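Local coordinates for uncharacterized protein (Bacteroides eggerthii DSM 20697, PDB 4ECO) that is of unknown function but, built from leucine-rich repeats, probably acts by binding other proteins, at residues A[516-521]-A[539-544]. Numbering follows the deposited sequence. Where two conformers were deposited one is given.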
ATOM      1  N   VAL A 516      26.812  -6.717   3.990  1.00 40.10           N
ATOM      2  CA  VAL A 516      26.417  -8.081   3.628  1.00 39.56           C
ATOM      3  C   VAL A 516      26.294  -8.190   2.091  1.00 43.50           C
ATOM      4  O   VAL A 516      26.805  -9.144   1.495  1.00 43.55           O
ATOM      5  CB  VAL A 516      25.114  -8.501   4.374  1.00 42.32           C
ATOM      6  CG1 VAL A 516      24.507  -9.766   3.799  1.00 41.62           C
ATOM      7  CG2 VAL A 516      25.383  -8.697   5.860  1.00 42.42           C
ATOM      8  N   GLY A 517      25.636  -7.214   1.476  1.00 39.17           N
ATOM      9  CA  GLY A 517      25.412  -7.200   0.038  1.00 37.78           C
ATOM     10  C   GLY A 517      25.637  -5.868  -0.624  1.00 40.05           C
ATOM     11  O   GLY A 517      25.249  -4.822  -0.110  1.00 39.14           O
ATOM     12  N   ILE A 518      26.279  -5.915  -1.770  1.00 36.25           N
ATOM     13  CA  ILE A 518      26.516  -4.753  -2.594  1.00 35.70           C
ATOM     14  C   ILE A 518      26.326  -5.164  -4.074  1.00 39.51           C
ATOM     15  O   ILE A 518      26.856  -6.189  -4.527  1.00 36.89           O
ATOM     16  CB  ILE A 518      27.884  -4.078  -2.309  1.00 38.91           C
ATOM     17  CG1 ILE A 518      28.028  -2.742  -3.091  1.00 38.35           C
ATOM     18  CG2 ILE A 518      29.069  -5.023  -2.490  1.00 38.63           C
ATOM     19  CD1 ILE A 518      28.993  -1.748  -2.472  1.00 35.14           C
ATOM     20  N   ASP A 519      25.513  -4.373  -4.804  1.00 37.60           N
ATOM     21  CA  ASP A 519      25.309  -4.645  -6.213  1.00 37.71           C
ATOM     22  C   ASP A 519      25.698  -3.431  -7.041  1.00 42.60           C
ATOM     23  O   ASP A 519      25.062  -2.402  -6.982  1.00 43.32           O
ATOM     24  CB  ASP A 519      23.890  -5.088  -6.522  1.00 38.52           C
ATOM     25  CG  ASP A 519      23.775  -5.904  -7.803  1.00 43.10           C
ATOM     26  OD1 ASP A 519      24.600  -5.690  -8.723  1.00 39.43           O
ATOM     27  OD2 ASP A 519      22.846  -6.743  -7.890  1.00 48.60           O
ATOM     28  N   LEU A 520      26.790  -3.560  -7.766  1.00 39.84           N
ATOM     29  CA  LEU A 520      27.339  -2.532  -8.646  1.00 39.89           C
ATOM     30  C   LEU A 520      27.116  -2.910 -10.124  1.00 41.72           C
ATOM     31  O   LEU A 520      27.781  -2.363 -11.009  1.00 39.74           O
ATOM     32  CB  LEU A 520      28.855  -2.352  -8.362  1.00 40.62           C
ATOM     33  CG  LEU A 520      29.273  -2.059  -6.912  1.00 44.06           C
ATOM     34  CD1 LEU A 520      30.727  -2.277  -6.736  1.00 43.53           C
ATOM     35  CD2 LEU A 520      28.870  -0.653  -6.488  1.00 46.56           C
ATOM     36  N   SER A 521      26.181  -3.844 -10.386  1.00 38.03           N
ATOM     37  CA  SER A 521      25.897  -4.279 -11.739  1.00 38.13           C
ATOM     38  C   SER A 521      25.360  -3.120 -12.558  1.00 44.86           C
ATOM     39  O   SER A 521      24.594  -2.285 -12.033  1.00 42.99           O
ATOM     40  CB  SER A 521      24.913  -5.436 -11.748  1.00 38.56           C
ATOM     41  OG  SER A 521      25.509  -6.608 -11.227  1.00 44.31           O
ATOM     42  N   LYS A 539      28.432 -11.258   1.984  1.00 40.71           N
ATOM     43  CA  LYS A 539      27.854 -12.488   1.462  1.00 40.45           C
ATOM     44  C   LYS A 539      27.695 -12.459  -0.066  1.00 40.82           C
ATOM     45  O   LYS A 539      27.845 -13.503  -0.702  1.00 40.07           O
ATOM     46  CB  LYS A 539      26.487 -12.740   2.112  1.00 43.88           C
ATOM     47  CG  LYS A 539      26.424 -13.972   3.008  1.00 52.73           C
ATOM     48  CD  LYS A 539      24.982 -14.322   3.366  1.00 66.40           C
ATOM     49  CE  LYS A 539      24.454 -13.496   4.512  1.00 82.86           C
ATOM     50  NZ  LYS A 539      22.971 -13.456   4.533  1.00 84.00           N
ATOM     51  N   GLY A 540      27.371 -11.295  -0.633  1.00 34.57           N
ATOM     52  CA  GLY A 540      27.173 -11.165  -2.075  1.00 34.18           C
ATOM     53  C   GLY A 540      27.713  -9.909  -2.729  1.00 38.45           C
ATOM     54  O   GLY A 540      27.600  -8.811  -2.181  1.00 37.88           O
ATOM     55  N   PHE A 541      28.255 -10.072  -3.945  1.00 35.20           N
ATOM     56  CA  PHE A 541      28.852  -9.015  -4.755  1.00 35.20           C
ATOM     57  C   PHE A 541      28.412  -9.143  -6.212  1.00 41.08           C
ATOM     58  O   PHE A 541      28.535 -10.223  -6.798  1.00 41.49           O
ATOM     59  CB  PHE A 541      30.395  -9.084  -4.658  1.00 37.38           C
ATOM     60  CG  PHE A 541      31.103  -7.829  -5.089  1.00 38.39           C
ATOM     61  CD1 PHE A 541      31.393  -7.600  -6.431  1.00 41.65           C
ATOM     62  CD2 PHE A 541      31.464  -6.863  -4.157  1.00 41.10           C
ATOM     63  CE1 PHE A 541      32.030  -6.415  -6.836  1.00 43.96           C
ATOM     64  CE2 PHE A 541      32.107  -5.680  -4.557  1.00 45.43           C
ATOM     65  CZ  PHE A 541      32.400  -5.469  -5.893  1.00 44.09           C
ATOM     66  N   GLY A 542      27.913  -8.044  -6.772  1.00 38.20           N
ATOM     67  CA  GLY A 542      27.453  -7.966  -8.152  1.00 38.21           C
ATOM     68  C   GLY A 542      28.190  -6.884  -8.911  1.00 43.04           C
ATOM     69  O   GLY A 542      28.282  -5.742  -8.436  1.00 42.34           O
ATOM     70  N   ILE A 543      28.764  -7.251 -10.071  1.00 39.56           N
ATOM     71  CA  ILE A 543      29.520  -6.324 -10.903  1.00 40.69           C
ATOM     72  C   ILE A 543      29.310  -6.737 -12.381  1.00 45.14           C
ATOM     73  O   ILE A 543      30.194  -6.581 -13.219  1.00 46.97           O
ATOM     74  CB  ILE A 543      31.029  -6.207 -10.459  1.00 44.98           C
ATOM     75  CG1 ILE A 543      31.741  -4.947 -11.020  1.00 45.02           C
ATOM     76  CG2 ILE A 543      31.872  -7.514 -10.557  1.00 45.93           C
ATOM     77  CD1 ILE A 543      32.076  -3.993 -10.004  1.00 46.00           C
ATOM     78  N   ARG A 544      28.099  -7.232 -12.682  1.00 39.75           N
ATOM     79  CA  ARG A 544      27.683  -7.624 -14.026  0.50 38.88           C
ATOM     80  C   ARG A 544      27.597  -6.418 -14.978  1.00 43.83           C
ATOM     81  O   ARG A 544      27.427  -5.282 -14.524  1.00 43.04           O
ATOM     82  CB  ARG A 544      26.315  -8.308 -13.968  0.50 35.95           C
ATOM     83  CG  ARG A 544      26.326  -9.818 -13.743  0.50 41.33           C
ATOM     84  CD  ARG A 544      24.937 -10.433 -13.948  0.50 38.98           C
ATOM     85  NE  ARG A 544      24.336  -9.991 -15.213  0.50 40.87           N
ATOM     86  CZ  ARG A 544      24.459 -10.617 -16.377  0.50 41.90           C
ATOM     87  NH1 ARG A 544      25.122 -11.762 -16.455  0.50 33.70           N
ATOM     88  NH2 ARG A 544      23.906 -10.114 -17.466  0.50 27.14           N
TER
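Val516 O is gripped by two backbone donors of 539-544: Lys539 N, 2.7 Å away on a lone pair in the carbonyl plane, and Gly540 N, nearly in line with the C=O. The ladder runs on through Ile518 N to Gly540 O and Gly542 N to Ile518 O. Leu520 N follows, 2.7 Å from Gly542 O. Past the strands a side chain takes over: Ser521 OG accepts from Arg544 N at 3.0 Å while donating to Asp519 OD1 on its syn lone pair (2.8 Å). The same OD1 receives Ser521 N, closing an Asx turn, and OD2 is held by Ser159 OG. Replacing Asp519 by an alanine removes the acceptor of both Ser521 donors, so the Asx turn would probably slacken and the hydroxyl be freer to turn away from Arg544 N. These are adjacent parallel rungs of a leucine-rich repeat solenoid, strands 517-519 and 540-542, whose N-to-C directions differ by 6°, with 492-494 and 570-572 flanking the pair. On the face bearing Asp519, Gly542 CA lies beneath the carboxylate, 3.7 Å from Asp519 OD1; helix 160-168 packs here. Ile518 and Phe541 point to the other face, into the interior of the coil. With its CG anti to the backbone N (chi1 -162°), Phe541 lays its ring alongside Ile518, whose CG2 reaches Phe541 CD2 obliquely; Leu520 CD1 approaches Phe541 CZ at 3.7 Å. The ring also meets Phe528. Ile543 CD1 lies alongside Leu520 CD1, 3.9 Å away. At the opposite end Val516 CG1 lies beside Lys539 CE, and the lysine NZ bonds to Cys165 O.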